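Local coordinates for beta-glucosidase (Chaetomella raphigera, PDB 6JXG), which probably hydrolyses terminal, non-reducing beta-D-glucosyl residues, releasing beta-D-glucose in the breakdown of cellulose, at residues V325-L337 with N513-G527. Residues are numbered along the deposited sequence; the frame is centred on the assembly and turned at random.
Sequences VARAIARDGIVLL and NGLADILYGSVSPSG
Both carboxylate oxygens of Asp517 are gripped side-on by Arg327. Arg327 NH2 meets the syn lone pair of Asp517 OD1 at 2.7 Å, and Arg327 NE reaches Asp517 OD2 at 3.0 Å, the guanidinium and carboxylate planes 11° apart. An extended chain, with CG anti to the backbone N (chi1 -170°), carries the guanidinium this far, and Asn513 CB lies over one of its faces. An alanine in place of Arg327 would probably leave the Asp517 carboxylate without its paired donors and uncover Asn513. Arg331, bent at chi3, turns instead to Asp332, while Arg331 CG rests 3.4 Å from Ile518 CD1. Gly514 suits its place because any CB would run into the backbone of Ala330 and Arg331; the axes of helix segments 325-332 and 513-519 thus approach to 7.4 Å, crossing at -50°. Ile334 CD1 meets Ile518 CD1 tip to tip at 3.6 Å. Gly527, equally short of room for a CB, gives a weak bond from its N to Ile334 O (3.1 Å), and a water links Arg331 O and Ile334 O to Ser526 N. Helix 323-332 and edge strand 335-339 are thereby fastened to helix 511-519 and its following loop, in the alpha/beta sandwich of the family 3 C-terminal domain.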
# COMPACT_ATOMS: atom_id res chain seq x y z
N VAL A 325 -9.86 -7.40 12.44
CA VAL A 325 -9.68 -6.58 11.22
C VAL A 325 -8.77 -7.31 10.24
O VAL A 325 -9.00 -7.20 9.07
CB VAL A 325 -9.17 -5.14 11.53
CG1 VAL A 325 -7.75 -5.14 12.02
CG2 VAL A 325 -9.28 -4.30 10.26
N ALA A 326 -7.80 -8.08 10.72
CA ALA A 326 -6.97 -8.88 9.83
C ALA A 326 -7.83 -9.88 8.99
O ALA A 326 -7.69 -10.00 7.76
CB ALA A 326 -5.83 -9.55 10.58
N ARG A 327 -8.77 -10.56 9.65
CA ARG A 327 -9.68 -11.44 8.95
C ARG A 327 -10.60 -10.69 8.01
O ARG A 327 -10.86 -11.15 6.89
CB ARG A 327 -10.50 -12.26 9.94
CG ARG A 327 -11.28 -13.38 9.22
CD ARG A 327 -12.01 -14.18 10.25
NE ARG A 327 -12.85 -15.19 9.60
CZ ARG A 327 -13.25 -16.30 10.22
NH1 ARG A 327 -12.86 -16.55 11.46
NH2 ARG A 327 -14.04 -17.16 9.59
N ALA A 328 -11.14 -9.55 8.42
CA ALA A 328 -12.09 -8.84 7.60
C ALA A 328 -11.44 -8.36 6.28
O ALA A 328 -12.06 -8.46 5.22
CB ALA A 328 -12.72 -7.68 8.36
N ILE A 329 -10.18 -7.92 6.33
CA ILE A 329 -9.45 -7.55 5.11
C ILE A 329 -9.02 -8.75 4.27
O ILE A 329 -9.09 -8.67 3.04
CB ILE A 329 -8.27 -6.63 5.48
CG1 ILE A 329 -8.83 -5.30 6.03
CG2 ILE A 329 -7.32 -6.44 4.30
CD1 ILE A 329 -7.85 -4.41 6.69
N ALA A 330 -8.59 -9.85 4.90
CA ALA A 330 -8.28 -11.08 4.18
C ALA A 330 -9.50 -11.55 3.42
O ALA A 330 -9.39 -12.04 2.31
CB ALA A 330 -7.84 -12.17 5.11
N ARG A 331 -10.67 -11.34 4.01
CA ARG A 331 -11.92 -11.72 3.35
C ARG A 331 -12.37 -10.73 2.28
O ARG A 331 -12.68 -11.06 1.14
CB ARG A 331 -13.00 -11.88 4.45
CG ARG A 331 -14.44 -12.15 4.05
CD ARG A 331 -15.33 -12.06 5.30
NE ARG A 331 -15.51 -10.65 5.56
CZ ARG A 331 -15.66 -10.00 6.73
NH1 ARG A 331 -15.62 -10.63 7.85
NH2 ARG A 331 -15.89 -8.66 6.75
N ASP A 332 -12.52 -9.47 2.69
CA ASP A 332 -13.18 -8.49 1.87
C ASP A 332 -12.29 -7.90 0.77
O ASP A 332 -12.77 -7.16 -0.06
CB ASP A 332 -13.78 -7.36 2.70
CG ASP A 332 -14.91 -7.76 3.61
OD1 ASP A 332 -15.42 -8.90 3.53
OD2 ASP A 332 -15.36 -6.84 4.35
N GLY A 333 -11.00 -8.22 0.74
CA GLY A 333 -10.15 -7.81 -0.35
C GLY A 333 -9.96 -8.88 -1.41
O GLY A 333 -9.25 -8.63 -2.41
N ILE A 334 -10.49 -10.09 -1.16
CA ILE A 334 -10.56 -11.11 -2.21
C ILE A 334 -11.34 -10.61 -3.41
O ILE A 334 -12.36 -10.01 -3.24
CB ILE A 334 -11.14 -12.40 -1.66
CG1 ILE A 334 -10.18 -13.01 -0.60
CG2 ILE A 334 -11.40 -13.38 -2.78
CD1 ILE A 334 -10.70 -14.30 0.06
N VAL A 335 -10.86 -10.85 -4.64
CA VAL A 335 -11.57 -10.46 -5.80
C VAL A 335 -11.97 -11.73 -6.56
O VAL A 335 -11.12 -12.53 -6.93
CB VAL A 335 -10.70 -9.57 -6.71
CG1 VAL A 335 -11.51 -9.13 -7.92
CG2 VAL A 335 -10.20 -8.38 -5.92
N LEU A 336 -13.27 -11.92 -6.77
CA LEU A 336 -13.73 -12.98 -7.65
C LEU A 336 -13.62 -12.60 -9.11
O LEU A 336 -14.26 -11.63 -9.52
CB LEU A 336 -15.18 -13.38 -7.26
CG LEU A 336 -15.86 -14.58 -7.93
CD1 LEU A 336 -15.12 -15.89 -7.65
CD2 LEU A 336 -17.36 -14.72 -7.57
N LEU A 337 -12.83 -13.36 -9.89
CA LEU A 337 -12.60 -13.02 -11.30
C LEU A 337 -13.49 -13.72 -12.32
O LEU A 337 -13.90 -13.09 -13.31
CB LEU A 337 -11.11 -13.22 -11.73
CG LEU A 337 -10.10 -12.32 -10.99
CD1 LEU A 337 -8.65 -12.67 -11.44
CD2 LEU A 337 -10.33 -10.82 -11.19
N ASN A 513 -8.79 -18.18 6.66
CA ASN A 513 -10.17 -17.88 7.16
C ASN A 513 -10.96 -16.93 6.25
O ASN A 513 -12.14 -17.20 5.88
CB ASN A 513 -10.14 -17.37 8.60
CG ASN A 513 -9.94 -18.50 9.59
OD1 ASN A 513 -10.35 -19.64 9.32
ND2 ASN A 513 -9.40 -18.20 10.73
N GLY A 514 -10.28 -15.89 5.78
CA GLY A 514 -10.95 -15.02 4.89
C GLY A 514 -11.34 -15.75 3.62
O GLY A 514 -12.46 -15.61 3.12
N LEU A 515 -10.46 -16.57 3.09
CA LEU A 515 -10.77 -17.33 1.88
C LEU A 515 -11.97 -18.25 2.05
O LEU A 515 -12.84 -18.32 1.16
CB LEU A 515 -9.55 -18.17 1.50
CG LEU A 515 -9.77 -19.12 0.35
CD1 LEU A 515 -9.93 -18.24 -0.91
CD2 LEU A 515 -8.67 -20.21 0.15
N ALA A 516 -12.00 -19.02 3.14
CA ALA A 516 -13.16 -19.90 3.39
C ALA A 516 -14.45 -19.16 3.59
O ALA A 516 -15.51 -19.65 3.21
CB ALA A 516 -12.91 -20.79 4.59
N ASP A 517 -14.38 -17.98 4.18
CA ASP A 517 -15.57 -17.13 4.39
C ASP A 517 -16.23 -16.89 3.02
O ASP A 517 -17.46 -16.76 2.91
CB ASP A 517 -15.24 -15.74 4.98
CG ASP A 517 -14.85 -15.78 6.46
OD1 ASP A 517 -15.08 -16.80 7.14
OD2 ASP A 517 -14.31 -14.77 6.96
N ILE A 518 -15.41 -16.78 1.99
CA ILE A 518 -15.93 -16.59 0.61
C ILE A 518 -16.24 -17.92 -0.09
O ILE A 518 -17.33 -18.09 -0.69
CB ILE A 518 -14.95 -15.71 -0.23
CG1 ILE A 518 -15.16 -14.24 0.18
CG2 ILE A 518 -15.14 -15.84 -1.75
CD1 ILE A 518 -14.11 -13.81 1.09
N LEU A 519 -15.33 -18.86 -0.02
CA LEU A 519 -15.53 -20.14 -0.72
C LEU A 519 -16.78 -20.86 -0.31
O LEU A 519 -17.45 -21.43 -1.16
CB LEU A 519 -14.36 -21.08 -0.49
CG LEU A 519 -13.03 -20.71 -1.15
CD1 LEU A 519 -11.98 -21.78 -0.82
CD2 LEU A 519 -13.15 -20.49 -2.64
N TYR A 520 -17.11 -20.84 0.98
CA TYR A 520 -18.31 -21.56 1.46
C TYR A 520 -19.54 -20.66 1.54
O TYR A 520 -20.59 -21.05 2.01
CB TYR A 520 -17.99 -22.27 2.79
CG TYR A 520 -17.37 -23.64 2.56
CD1 TYR A 520 -18.19 -24.77 2.31
CD2 TYR A 520 -15.98 -23.82 2.56
CE1 TYR A 520 -17.63 -26.03 2.09
CE2 TYR A 520 -15.41 -25.06 2.31
CZ TYR A 520 -16.23 -26.17 2.10
OH TYR A 520 -15.65 -27.39 1.87
N GLY A 521 -19.41 -19.43 1.09
CA GLY A 521 -20.53 -18.56 0.90
C GLY A 521 -21.08 -17.83 2.12
O GLY A 521 -22.18 -17.30 2.04
N SER A 522 -20.36 -17.80 3.24
CA SER A 522 -20.87 -17.05 4.39
C SER A 522 -20.98 -15.60 4.01
O SER A 522 -21.90 -14.88 4.46
CB SER A 522 -20.01 -17.23 5.67
OG SER A 522 -18.64 -16.85 5.47
N VAL A 523 -20.05 -15.16 3.15
CA VAL A 523 -20.09 -13.77 2.71
C VAL A 523 -19.84 -13.78 1.22
O VAL A 523 -19.13 -14.67 0.71
CB VAL A 523 -18.96 -13.00 3.42
CG1 VAL A 523 -18.79 -11.62 2.85
CG2 VAL A 523 -19.27 -12.97 4.92
N SER A 524 -20.47 -12.85 0.53
CA SER A 524 -20.23 -12.65 -0.88
C SER A 524 -18.89 -11.89 -1.09
O SER A 524 -18.60 -10.94 -0.35
CB SER A 524 -21.39 -11.87 -1.44
OG SER A 524 -21.18 -11.63 -2.78
N PRO A 525 -18.07 -12.28 -2.11
CA PRO A 525 -16.84 -11.55 -2.27
C PRO A 525 -17.17 -10.14 -2.73
O PRO A 525 -18.18 -9.94 -3.49
CB PRO A 525 -16.10 -12.32 -3.34
CG PRO A 525 -17.17 -13.05 -4.10
CD PRO A 525 -18.15 -13.41 -3.04
N SER A 526 -16.40 -9.18 -2.25
CA SER A 526 -16.70 -7.75 -2.51
C SER A 526 -15.45 -6.92 -2.92
O SER A 526 -15.51 -5.65 -3.00
CB SER A 526 -17.39 -7.12 -1.28
OG SER A 526 -16.46 -7.05 -0.19
N GLY A 527 -14.30 -7.59 -3.08
CA GLY A 527 -13.09 -6.95 -3.43
C GLY A 527 -13.14 -6.55 -4.89
O GLY A 527 -13.92 -7.10 -5.61
O HOH W 1 -14.13 -10.39 -1.02
O HOH W 2 -16.54 -9.51 0.97
O HOH W 3 -14.98 -9.75 -5.91